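Local coordinates for myosin-I heavy chain (PDB 5EJY), which is an actin-based class VII myosin motor acting early in phagocytosis and adhesion, seen here through a MyTH4-FERM segment of its tail, at residues S325-D330 with C409-C414. Residues are numbered along the deposited sequence; the frame is centred on the assembly and turned at random.
Sequences SNYCKD and CSLVVC
L411 sets its CD1 methyl over the centre of one face of the Y327 ring. L411 CD1 is 3.9 Å from the centroid of the Y327 ring and 5° off the ring normal, a CH-pi contact. CB of L411 reaches the outer part of the ring, 3.6 Å from Y327 CE1. V413 meets the same ring obliquely, with V413 CG2 3.4 Å from Y327 CE1. L411 and V413 both turn their CB atoms toward the loop and meet the one ring, while V412 between them points away. CG of Y327 is anti to its carbonyl carbon (chi1 -67°), a setting that sends the hydroxyl end out to the strand backbone. There a water bridges the two segments: it lies 3.2 Å from Y327 OH and accepts a 2.9 Å hydrogen bond from V413 N. No direct hydrogen bond crosses the contact. The carbonyl O of L411 takes a hydrogen bond from K486 NZ. N326 adds its aliphatic part, crossing V413 at about a right angle with N326 CB 3.6 Å from V413 CG2. A serine in place of Y327 would probably strip L411 CD1 of its aromatic partner and leave the bridging water without its link to the loop. D330 is the N-cap of helix 331-346, and its OD1 bonds to Y333 N. Y327 also touches D321 of helix 304-322 and V428 of strand 426-432. Strand 410-415 is an outermost strand of its antiparallel sheet and pairs with 426-432. The contact probably lies at the junction of the helical F2 lobe and the PH/PTB-like F3 lobe of the FERM domain, strand 410-415 being consistent with the first strand of F3.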
loop_
_atom_site.group_PDB
_atom_site.type_symbol
_atom_site.label_atom_id
_atom_site.label_comp_id
_atom_site.label_asym_id
_atom_site.label_seq_id
_atom_site.Cartn_x
_atom_site.Cartn_y
_atom_site.Cartn_z
ATOM N N SER A 325 -4.193 -24.147 8.206
ATOM C CA SER A 325 -4.282 -25.483 7.598
ATOM C C SER A 325 -3.676 -25.560 6.186
ATOM O O SER A 325 -3.280 -26.635 5.739
ATOM C CB SER A 325 -5.723 -26.023 7.609
ATOM O OG SER A 325 -6.601 -25.180 6.885
ATOM N N ASN A 326 -3.589 -24.428 5.492
ATOM C CA ASN A 326 -2.963 -24.412 4.166
ATOM C C ASN A 326 -1.475 -24.694 4.234
ATOM O O ASN A 326 -0.863 -25.052 3.228
ATOM C CB ASN A 326 -3.175 -23.063 3.467
ATOM C CG ASN A 326 -4.588 -22.875 2.968
ATOM O OD1 ASN A 326 -5.254 -23.832 2.576
ATOM N ND2 ASN A 326 -5.055 -21.633 2.972
ATOM N N TYR A 327 -0.888 -24.510 5.417
ATOM C CA TYR A 327 0.548 -24.686 5.601
ATOM C C TYR A 327 0.887 -25.885 6.493
ATOM O O TYR A 327 1.925 -26.517 6.324
ATOM C CB TYR A 327 1.161 -23.416 6.217
ATOM C CG TYR A 327 1.133 -22.197 5.315
ATOM C CD1 TYR A 327 1.551 -22.274 3.993
ATOM C CD2 TYR A 327 0.697 -20.958 5.797
ATOM C CE1 TYR A 327 1.540 -21.146 3.167
ATOM C CE2 TYR A 327 0.676 -19.833 4.979
ATOM C CZ TYR A 327 1.100 -19.934 3.668
ATOM O OH TYR A 327 1.083 -18.826 2.858
ATOM N N CYS A 328 0.022 -26.179 7.456
ATOM C CA CYS A 328 0.292 -27.238 8.427
ATOM C C CYS A 328 -0.997 -27.918 8.878
ATOM O O CYS A 328 -1.960 -27.247 9.253
ATOM C CB CYS A 328 1.034 -26.662 9.642
ATOM S SG CYS A 328 1.393 -27.855 10.967
ATOM N N LYS A 329 -1.015 -29.249 8.841
ATOM C CA LYS A 329 -2.193 -30.003 9.253
ATOM C C LYS A 329 -1.871 -30.941 10.426
ATOM O O LYS A 329 -2.722 -31.711 10.877
ATOM C CB LYS A 329 -2.759 -30.799 8.068
ATOM C CG LYS A 329 -3.043 -29.965 6.813
ATOM C CD LYS A 329 -3.636 -30.806 5.684
ATOM C CE LYS A 329 -3.753 -30.017 4.382
ATOM N NZ LYS A 329 -4.541 -28.751 4.541
ATOM N N ASP A 330 -0.638 -30.868 10.916
ATOM C CA ASP A 330 -0.174 -31.749 11.981
ATOM C C ASP A 330 -0.635 -31.265 13.360
ATOM O O ASP A 330 -0.051 -30.338 13.934
ATOM C CB ASP A 330 1.350 -31.851 11.935
ATOM C CG ASP A 330 1.910 -32.723 13.040
ATOM O OD1 ASP A 330 1.187 -32.993 14.020
ATOM O OD2 ASP A 330 3.084 -33.127 12.935
ATOM N N CYS A 409 11.310 -19.521 5.311
ATOM C CA CYS A 409 10.888 -19.565 3.913
ATOM C C CYS A 409 9.772 -18.561 3.653
ATOM O O CYS A 409 8.908 -18.369 4.502
ATOM C CB CYS A 409 10.331 -20.954 3.572
ATOM S SG CYS A 409 11.538 -22.293 3.600
ATOM N N SER A 410 9.764 -17.976 2.460
ATOM C CA SER A 410 8.635 -17.167 2.007
ATOM C C SER A 410 7.571 -18.135 1.489
ATOM O O SER A 410 7.842 -18.925 0.589
ATOM C CB SER A 410 9.072 -16.223 0.882
ATOM O OG SER A 410 10.274 -15.530 1.213
ATOM N N LEU A 411 6.369 -18.064 2.046
ATOM C CA LEU A 411 5.356 -19.085 1.813
ATOM C C LEU A 411 4.281 -18.607 0.849
ATOM O O LEU A 411 3.818 -17.465 0.936
ATOM C CB LEU A 411 4.706 -19.488 3.135
ATOM C CG LEU A 411 5.653 -20.009 4.217
ATOM C CD1 LEU A 411 4.866 -20.444 5.436
ATOM C CD2 LEU A 411 6.512 -21.154 3.663
ATOM N N VAL A 412 3.879 -19.493 -0.060
ATOM C CA VAL A 412 2.826 -19.194 -1.024
ATOM C C VAL A 412 1.939 -20.428 -1.203
ATOM O O VAL A 412 2.431 -21.506 -1.545
ATOM C CB VAL A 412 3.404 -18.804 -2.404
ATOM C CG1 VAL A 412 2.278 -18.441 -3.374
ATOM C CG2 VAL A 412 4.398 -17.648 -2.273
ATOM N N VAL A 413 0.641 -20.269 -0.974
ATOM C CA VAL A 413 -0.313 -21.369 -1.157
ATOM C C VAL A 413 -0.680 -21.484 -2.635
ATOM O O VAL A 413 -1.105 -20.504 -3.255
ATOM C CB VAL A 413 -1.594 -21.150 -0.325
ATOM C CG1 VAL A 413 -2.621 -22.262 -0.589
ATOM C CG2 VAL A 413 -1.262 -21.064 1.156
ATOM N N CYS A 414 -0.515 -22.681 -3.201
ATOM C CA CYS A 414 -0.753 -22.880 -4.619
ATOM C C CYS A 414 -1.585 -24.122 -4.925
ATOM O O CYS A 414 -1.803 -24.988 -4.074
ATOM C CB CYS A 414 0.568 -23.008 -5.389
ATOM S SG CYS A 414 1.697 -21.633 -5.225
HETATM O O HOH W 1 -0.206 -17.740 0.084
#